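Local coordinates for protein antitoxin epsilon (Streptococcus pyogenes, PDB 1GVN) that neutralizes the cognate zeta toxin as the antitoxin of a plasmid-borne type II toxin-antitoxin system that kills plasmid-free cells, at residues E10-I14 with L66-H70; V21-L26 with L46-K51; L42-L46 with V83-E87. One frame throughout, in Å; residues are numbered along the deposited sequence.

The three contacts join the three helices of the antitoxin. Contact 1 joins helix 5-31 to helix 63-83. Contact 2 joins helix 5-31 to helix 42-54. Contact 3 sets the start of helix 42-54 against the chain that leaves helix 63-83. Contacts 2 and 3 share L46, and their centres lie about 10 Å apart. They also touch directly, R24 CG to L84 CD1 at 3.5 Å. Contact 1 stands apart: its centre is about 17 Å from that of contact 2 and about 24 Å from that of contact 3. Contacts 1 and 2 also reach a chain of another protein, and all three touch the second antitoxin subunit.

Contact 1 (E10-I14 with L66-H70)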
loop_
_atom_site.group_PDB
_atom_site.type_symbol
_atom_site.label_atom_id
_atom_site.label_comp_id
_atom_site.label_asym_id
_atom_site.label_seq_id
_atom_site.Cartn_x
_atom_site.Cartn_y
_atom_site.Cartn_z
ATOM N N GLU A 10 -20.637 -2.423 -1.690
ATOM C CA GLU A 10 -19.235 -2.497 -1.294
ATOM C C GLU A 10 -18.419 -1.592 -2.217
ATOM O O GLU A 10 -17.552 -0.849 -1.766
ATOM C CB GLU A 10 -18.726 -3.934 -1.417
ATOM C CG GLU A 10 -17.406 -4.195 -0.700
ATOM C CD GLU A 10 -17.544 -4.145 0.813
ATOM O OE1 GLU A 10 -18.694 -4.156 1.306
ATOM O OE2 GLU A 10 -16.509 -4.109 1.511
ATOM N N ILE A 11 -18.708 -1.655 -3.513
ATOM C CA ILE A 11 -18.000 -0.838 -4.491
ATOM C C ILE A 11 -18.249 0.655 -4.277
ATOM O O ILE A 11 -17.336 1.468 -4.425
ATOM C CB ILE A 11 -18.396 -1.238 -5.932
ATOM C CG1 ILE A 11 -17.835 -2.635 -6.240
ATOM C CG2 ILE A 11 -17.884 -0.202 -6.932
ATOM C CD1 ILE A 11 -18.186 -3.174 -7.611
ATOM N N GLU A 12 -19.476 1.018 -3.919
ATOM C CA GLU A 12 -19.797 2.420 -3.686
ATOM C C GLU A 12 -18.999 2.954 -2.499
ATOM O O GLU A 12 -18.517 4.088 -2.521
ATOM C CB GLU A 12 -21.298 2.589 -3.429
ATOM C CG GLU A 12 -21.754 4.042 -3.349
ATOM C CD GLU A 12 -21.910 4.549 -1.919
ATOM O OE1 GLU A 12 -20.974 4.378 -1.108
ATOM O OE2 GLU A 12 -22.974 5.131 -1.608
ATOM N N ILE A 13 -18.863 2.138 -1.461
ATOM C CA ILE A 13 -18.114 2.551 -0.275
ATOM C C ILE A 13 -16.632 2.674 -0.627
ATOM O O ILE A 13 -15.982 3.655 -0.267
ATOM C CB ILE A 13 -18.295 1.539 0.884
ATOM C CG1 ILE A 13 -19.764 1.508 1.325
ATOM C CG2 ILE A 13 -17.402 1.915 2.066
ATOM C CD1 ILE A 13 -20.293 2.831 1.853
ATOM N N ILE A 14 -16.101 1.682 -1.337
ATOM C CA ILE A 14 -14.700 1.713 -1.744
ATOM C C ILE A 14 -14.399 2.989 -2.523
ATOM O O ILE A 14 -13.433 3.685 -2.231
ATOM C CB ILE A 14 -14.330 0.507 -2.641
ATOM C CG1 ILE A 14 -14.327 -0.777 -1.814
ATOM C CG2 ILE A 14 -12.951 0.732 -3.293
ATOM C CD1 ILE A 14 -14.180 -2.029 -2.641
ATOM N N LEU A 66 -13.482 -7.742 -3.064
ATOM C CA LEU A 66 -13.903 -6.369 -2.807
ATOM C C LEU A 66 -13.699 -6.002 -1.339
ATOM O O LEU A 66 -13.325 -4.870 -1.016
ATOM C CB LEU A 66 -15.374 -6.181 -3.186
ATOM C CG LEU A 66 -15.689 -6.235 -4.684
ATOM C CD1 LEU A 66 -17.186 -6.144 -4.892
ATOM C CD2 LEU A 66 -14.976 -5.091 -5.408
ATOM N N GLN A 67 -13.936 -6.963 -0.450
ATOM C CA GLN A 67 -13.776 -6.721 0.973
ATOM C C GLN A 67 -12.294 -6.527 1.280
ATOM O O GLN A 67 -11.931 -5.758 2.172
ATOM C CB GLN A 67 -14.366 -7.889 1.771
ATOM C CG GLN A 67 -15.852 -8.108 1.486
ATOM C CD GLN A 67 -16.407 -9.350 2.160
ATOM O OE1 GLN A 67 -15.806 -10.422 2.095
ATOM N NE2 GLN A 67 -17.561 -9.213 2.799
ATOM N N ALA A 68 -11.441 -7.213 0.528
ATOM C CA ALA A 68 -10.002 -7.069 0.706
ATOM C C ALA A 68 -9.614 -5.673 0.222
ATOM O O ALA A 68 -8.843 -4.978 0.877
ATOM C CB ALA A 68 -9.258 -8.126 -0.095
ATOM N N VAL A 69 -10.156 -5.263 -0.922
ATOM C CA VAL A 69 -9.857 -3.937 -1.457
ATOM C C VAL A 69 -10.316 -2.884 -0.463
ATOM O O VAL A 69 -9.635 -1.886 -0.240
ATOM C CB VAL A 69 -10.571 -3.685 -2.802
ATOM C CG1 VAL A 69 -10.447 -2.216 -3.193
ATOM C CG2 VAL A 69 -9.952 -4.553 -3.881
ATOM N N HIS A 70 -11.478 -3.117 0.140
ATOM C CA HIS A 70 -12.024 -2.188 1.115
ATOM C C HIS A 70 -11.048 -2.046 2.290
ATOM O O HIS A 70 -10.803 -0.939 2.770
ATOM C CB HIS A 70 -13.392 -2.686 1.595
ATOM C CG HIS A 70 -14.160 -1.681 2.396
ATOM N ND1 HIS A 70 -15.484 -1.859 2.738
ATOM C CD2 HIS A 70 -13.790 -0.495 2.934
ATOM C CE1 HIS A 70 -15.894 -0.827 3.454
ATOM N NE2 HIS A 70 -14.885 0.014 3.589
HETATM O O HOH W 1 -18.904 -6.813 2.944
#
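L66 meets E10 and I11 with different parts of its side chain. Its CB lies 3.8 Å from E10 CG, where the two side chains lie alongside each other and point opposite ways. Its methyls go to I11, with L66 CD1 3.8 Å from I11 CG1. The carbonyl O of L66 accepts the helical bond from H70 N and also has I14 CD1 close by. Q67 lies at the border of the contact, its CB turned away from helix 5-31. A water accepts from Q67 NE2 and donates to E10 OE1, linking the two side chains. V69 turns CG1 to I14, 3.8 Å from I14 CD1, and the two side chains are nearly perpendicular.

H70 carries the polar centre. Its ND1 donates to E10 OE2 at 2.8 Å, with an N-H...O angle of 156°. The oxygen lies in the ring plane, at the edge. Seen from the glutamate, the donor stands well above the carboxylate plane, and the two planes are steeply inclined. E10 gets there because CG is anti to the backbone N (chi1 -165°) and the chain bends at chi2. I13 CG2 comes to 3.4 Å from H70 CE1, and I14 CG1 packs near H70 CB. This is a histidine-carboxylate hydrogen bond set among isoleucines. The other ring nitrogen, H70 NE2, bonds to an acidic side chain of the chain of another protein. The ring is thus held at both nitrogens, which probably favours a charged imidazolium.

The two helix segments run nearly parallel, 20° apart with axes 9.8 Å from each other. F59 packs on I11, L58 on I14, and Y61 on L66 and V69, while L42 of the second subunit touches V69 on helix 63-83.

Contact 2 (V21-L26 with L46-K51); sequences VYNRVL and LLNQLK
V25 and L50 reach toward each other tip to tip, V25 CG2 to L50 CD1 at 3.5 Å. L46 CD2 touches the same V25 methyl. The other methyl, V25 CG1, faces L47, lying 3.8 Å from L47 CB. Y22 extends this apolar layer. Its CE1 meets L47 CD1 at 3.6 Å, and L50 CB sits in the ring plane at the edge, 3.8 Å from Y22 CD1. CG anti to the backbone N (chi1 -176°) swings the tyrosine ring over to L47 and L50.

Beyond the ring, K51 runs past the phenol and bends at its last torsion. K51 NZ donates to Y22 OH at 3.0 Å. The two helix segments run roughly antiparallel, at 148°, with axes 9.9 Å apart. The three-helix packing is completed by helix 63-83, where Y72 touches L50 and M76 touches L46. K54 lies in a cation-pi contact with the Y22 ring.

The polar end meets a chain of another protein, consistent with the toxin that epsilon neutralizes. Acidic side chains of that chain take a hydrogen bond with Y22 OH and pair ionically with K51 NZ. An apolar seam thus ends in a lysine-tyrosine pair that presents positive charge and a hydroxyl to acidic groups of the partner.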
loop_
_atom_site.group_PDB
_atom_site.type_symbol
_atom_site.label_atom_id
_atom_site.label_comp_id
_atom_site.label_asym_id
_atom_site.label_seq_id
_atom_site.Cartn_x
_atom_site.Cartn_y
_atom_site.Cartn_z
ATOM N N VAL A 21 -8.865 9.129 0.531
ATOM C CA VAL A 21 -7.458 8.831 0.794
ATOM C C VAL A 21 -6.561 9.365 -0.324
ATOM O O VAL A 21 -5.531 9.997 -0.065
ATOM C CB VAL A 21 -7.252 7.300 0.946
ATOM C CG1 VAL A 21 -5.780 6.972 1.128
ATOM C CG2 VAL A 21 -8.056 6.791 2.142
ATOM N N TYR A 22 -6.952 9.114 -1.568
ATOM C CA TYR A 22 -6.160 9.576 -2.698
ATOM C C TYR A 22 -6.070 11.102 -2.688
ATOM O O TYR A 22 -4.987 11.673 -2.840
ATOM C CB TYR A 22 -6.788 9.124 -4.013
ATOM C CG TYR A 22 -5.961 9.503 -5.212
ATOM C CD1 TYR A 22 -4.871 8.724 -5.606
ATOM C CD2 TYR A 22 -6.243 10.661 -5.934
ATOM C CE1 TYR A 22 -4.075 9.096 -6.700
ATOM C CE2 TYR A 22 -5.457 11.042 -7.021
ATOM C CZ TYR A 22 -4.378 10.257 -7.398
ATOM O OH TYR A 22 -3.610 10.637 -8.473
ATOM N N ASN A 23 -7.212 11.757 -2.508
ATOM C CA ASN A 23 -7.239 13.215 -2.491
ATOM C C ASN A 23 -6.373 13.812 -1.394
ATOM O O ASN A 23 -5.724 14.826 -1.610
ATOM C CB ASN A 23 -8.677 13.731 -2.378
ATOM C CG ASN A 23 -9.444 13.574 -3.678
ATOM O OD1 ASN A 23 -8.854 13.609 -4.754
ATOM N ND2 ASN A 23 -10.764 13.411 -3.587
ATOM N N ARG A 24 -6.354 13.179 -0.225
ATOM C CA ARG A 24 -5.525 13.658 0.877
ATOM C C ARG A 24 -4.070 13.633 0.426
ATOM O O ARG A 24 -3.333 14.604 0.593
ATOM C CB ARG A 24 -5.693 12.754 2.106
ATOM C CG ARG A 24 -4.764 13.087 3.274
ATOM C CD ARG A 24 -4.947 12.091 4.419
ATOM N NE ARG A 24 -6.335 12.061 4.870
ATOM C CZ ARG A 24 -7.070 10.956 4.972
ATOM N NH1 ARG A 24 -6.556 9.773 4.658
ATOM N NH2 ARG A 24 -8.334 11.036 5.366
ATOM N N VAL A 25 -3.658 12.510 -0.151
ATOM C CA VAL A 25 -2.291 12.356 -0.623
ATOM C C VAL A 25 -1.969 13.312 -1.769
ATOM O O VAL A 25 -0.909 13.947 -1.774
ATOM C CB VAL A 25 -2.025 10.907 -1.072
ATOM C CG1 VAL A 25 -0.593 10.773 -1.584
ATOM C CG2 VAL A 25 -2.251 9.959 0.099
ATOM N N LEU A 26 -2.871 13.412 -2.741
ATOM C CA LEU A 26 -2.654 14.315 -3.868
ATOM C C LEU A 26 -2.498 15.748 -3.360
ATOM O O LEU A 26 -1.569 16.455 -3.753
ATOM C CB LEU A 26 -3.830 14.257 -4.850
ATOM C CG LEU A 26 -3.711 15.224 -6.042
ATOM C CD1 LEU A 26 -2.492 14.870 -6.903
ATOM C CD2 LEU A 26 -4.983 15.157 -6.876
ATOM N N LEU A 46 3.983 6.816 -2.259
ATOM C CA LEU A 46 2.656 6.415 -1.805
ATOM C C LEU A 46 1.599 6.802 -2.834
ATOM O O LEU A 46 0.708 6.012 -3.152
ATOM C CB LEU A 46 2.322 7.082 -0.468
ATOM C CG LEU A 46 0.892 6.870 0.043
ATOM C CD1 LEU A 46 0.615 5.388 0.211
ATOM C CD2 LEU A 46 0.708 7.599 1.360
ATOM N N LEU A 47 1.691 8.027 -3.342
ATOM C CA LEU A 47 0.742 8.499 -4.341
ATOM C C LEU A 47 0.725 7.543 -5.532
ATOM O O LEU A 47 -0.340 7.167 -6.024
ATOM C CB LEU A 47 1.124 9.903 -4.826
ATOM C CG LEU A 47 0.218 10.488 -5.920
ATOM C CD1 LEU A 47 -1.161 10.773 -5.346
ATOM C CD2 LEU A 47 0.824 11.772 -6.475
ATOM N N ASN A 48 1.911 7.153 -5.989
ATOM C CA ASN A 48 2.027 6.257 -7.129
ATOM C C ASN A 48 1.448 4.880 -6.852
ATOM O O ASN A 48 0.871 4.258 -7.742
ATOM C CB ASN A 48 3.484 6.161 -7.584
ATOM C CG ASN A 48 3.968 7.458 -8.224
ATOM O OD1 ASN A 48 3.167 8.220 -8.763
ATOM N ND2 ASN A 48 5.271 7.703 -8.178
ATOM N N GLN A 49 1.600 4.413 -5.616
ATOM C CA GLN A 49 1.000 3.130 -5.271
ATOM C C GLN A 49 -0.523 3.209 -5.297
ATOM O O GLN A 49 -1.198 2.311 -5.738
ATOM C CB GLN A 49 1.480 2.665 -3.895
ATOM C CG GLN A 49 2.959 2.318 -3.838
ATOM C CD GLN A 49 3.397 1.864 -2.461
ATOM O OE1 GLN A 49 2.892 0.873 -1.934
ATOM N NE2 GLN A 49 4.344 2.587 -1.874
ATOM N N LEU A 50 -1.018 4.368 -4.848
ATOM C CA LEU A 50 -2.460 4.590 -4.838
ATOM C C LEU A 50 -2.984 4.669 -6.271
ATOM O O LEU A 50 -4.082 4.188 -6.563
ATOM C CB LEU A 50 -2.805 5.869 -4.062
ATOM C CG LEU A 50 -2.434 5.905 -2.569
ATOM C CD1 LEU A 50 -3.042 7.149 -1.915
ATOM C CD2 LEU A 50 -2.951 4.658 -1.871
ATOM N N LYS A 51 -2.202 5.271 -7.165
ATOM C CA LYS A 51 -2.600 5.359 -8.571
ATOM C C LYS A 51 -2.711 3.939 -9.134
ATOM O O LYS A 51 -3.632 3.612 -9.886
ATOM C CB LYS A 51 -1.559 6.149 -9.381
ATOM C CG LYS A 51 -1.548 7.655 -9.092
ATOM C CD LYS A 51 -0.437 8.370 -9.875
ATOM C CE LYS A 51 -0.566 9.894 -9.786
ATOM N NZ LYS A 51 -1.643 10.415 -10.681
#

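Contact 3 (L42-L46 with V83-E87); sequences LEVNL and VLNKE
E43 and K86 form a salt bridge beside an inverse gamma turn centred on L84, the first residue to leave helical angles after helix 63-83. The weak backbone bond from N85 N to V83 O belongs to this turn. The contact joins the first turn of helix 42-54 to that C-terminal exit in the three-helix fold.

E43 has CG anti to its carbonyl carbon (chi1 -56°), and its chain bends at chi2. CG of E43 then rests 3.9 Å from L84 CD2, the two side chains running side by side in opposing senses. The bend carries the carboxylate to K86. K86 bends at chi3 and lies roughly square to E43. E43 OE2 is also bonded to the hydroxyl of Y28 on helix 5-31, its stronger polar partner. The Y28 bond is consistent with a fixed position for the carboxylate that K86 meets.

V83 places CG2 between its backbone N and carbonyl carbon, and this methyl lies 3.8 Å from L46 CD2. L42 adds a looser touch through CD2 to V83 CG1. Around this patch, Y79 packs on L42 and L46, and A68 of the second subunit packs on V83.

The ion pair itself is modest, with E43 OE2 to K86 NZ at 3.3 Å, and a water that donates to E43 OE1 at 2.7 Å bridges weakly to K86 NZ.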
loop_
_atom_site.group_PDB
_atom_site.type_symbol
_atom_site.label_atom_id
_atom_site.label_comp_id
_atom_site.label_asym_id
_atom_site.label_seq_id
_atom_site.Cartn_x
_atom_site.Cartn_y
_atom_site.Cartn_z
ATOM N N LEU A 42 9.033 9.768 -0.323
ATOM C CA LEU A 42 8.068 8.907 0.364
ATOM C C LEU A 42 6.593 9.157 0.050
ATOM O O LEU A 42 5.837 8.210 -0.192
ATOM C CB LEU A 42 8.293 8.977 1.881
ATOM C CG LEU A 42 7.570 7.914 2.719
ATOM C CD1 LEU A 42 7.871 6.532 2.159
ATOM C CD2 LEU A 42 8.023 8.000 4.166
ATOM N N GLU A 43 6.178 10.418 0.039
ATOM C CA GLU A 43 4.781 10.739 -0.222
ATOM C C GLU A 43 4.394 10.536 -1.677
ATOM O O GLU A 43 3.240 10.232 -1.980
ATOM C CB GLU A 43 4.470 12.179 0.204
ATOM C CG GLU A 43 4.810 12.461 1.663
ATOM C CD GLU A 43 6.210 13.018 1.839
ATOM O OE1 GLU A 43 7.104 12.661 1.044
ATOM O OE2 GLU A 43 6.421 13.807 2.782
ATOM N N VAL A 44 5.358 10.711 -2.574
ATOM C CA VAL A 44 5.115 10.523 -3.993
ATOM C C VAL A 44 5.074 9.022 -4.280
ATOM O O VAL A 44 4.317 8.567 -5.132
ATOM C CB VAL A 44 6.210 11.210 -4.839
ATOM C CG1 VAL A 44 6.025 10.894 -6.323
ATOM C CG2 VAL A 44 6.137 12.725 -4.627
ATOM N N ASN A 45 5.896 8.256 -3.568
ATOM C CA ASN A 45 5.909 6.808 -3.742
ATOM C C ASN A 45 4.521 6.291 -3.354
ATOM O O ASN A 45 3.936 5.449 -4.043
ATOM C CB ASN A 45 6.983 6.176 -2.854
ATOM C CG ASN A 45 7.103 4.677 -3.060
ATOM O OD1 ASN A 45 6.255 3.903 -2.613
ATOM N ND2 ASN A 45 8.155 4.261 -3.752
ATOM N N LEU A 46 3.983 6.816 -2.259
ATOM C CA LEU A 46 2.656 6.415 -1.805
ATOM C C LEU A 46 1.599 6.802 -2.834
ATOM O O LEU A 46 0.708 6.012 -3.152
ATOM C CB LEU A 46 2.322 7.082 -0.468
ATOM C CG LEU A 46 0.892 6.870 0.043
ATOM C CD1 LEU A 46 0.615 5.388 0.211
ATOM C CD2 LEU A 46 0.708 7.599 1.360
ATOM N N VAL A 83 2.152 9.314 7.516
ATOM C CA VAL A 83 3.255 9.792 6.688
ATOM C C VAL A 83 3.184 11.251 6.269
ATOM O O VAL A 83 4.217 11.885 6.050
ATOM C CB VAL A 83 3.407 8.950 5.418
ATOM C CG1 VAL A 83 3.907 7.581 5.778
ATOM C CG2 VAL A 83 2.080 8.861 4.688
ATOM N N LEU A 84 1.975 11.781 6.142
ATOM C CA LEU A 84 1.806 13.173 5.743
ATOM C C LEU A 84 2.102 14.037 6.960
ATOM O O LEU A 84 1.224 14.706 7.505
ATOM C CB LEU A 84 0.382 13.388 5.216
ATOM C CG LEU A 84 0.079 12.435 4.049
ATOM C CD1 LEU A 84 -1.318 12.677 3.501
ATOM C CD2 LEU A 84 1.116 12.639 2.956
ATOM N N ASN A 85 3.390 14.055 7.355
ATOM C CA ASN A 85 3.907 14.676 8.569
ATOM C C ASN A 85 4.324 16.120 8.314
ATOM O O ASN A 85 4.075 16.988 9.218
ATOM C CB ASN A 85 5.089 13.875 9.118
ATOM C CG ASN A 85 5.618 14.439 10.422
ATOM O OD1 ASN A 85 4.874 15.039 11.197
ATOM N ND2 ASN A 85 6.908 14.244 10.669
ATOM N N LYS A 86 5.025 16.460 7.256
ATOM C CA LYS A 86 5.493 17.826 7.038
ATOM C C LYS A 86 4.366 18.853 7.020
ATOM O O LYS A 86 3.274 18.594 6.515
ATOM C CB LYS A 86 6.318 17.903 5.750
ATOM C CG LYS A 86 7.732 17.367 5.927
ATOM C CD LYS A 86 8.503 17.301 4.621
ATOM C CE LYS A 86 7.963 16.206 3.722
ATOM N NZ LYS A 86 8.798 16.031 2.509
ATOM N N GLU A 87 4.645 20.021 7.591
ATOM C CA GLU A 87 3.673 21.106 7.671
ATOM C C GLU A 87 3.834 22.063 6.488
ATOM O O GLU A 87 4.551 21.760 5.534
ATOM C CB GLU A 87 3.872 21.872 8.982
ATOM C CG GLU A 87 2.799 22.905 9.288
ATOM C CD GLU A 87 3.232 23.889 10.356
ATOM O OE1 GLU A 87 4.156 24.689 10.091
ATOM O OE2 GLU A 87 2.653 23.860 11.463
HETATM O O HOH W 2 9.464 13.799 0.386
#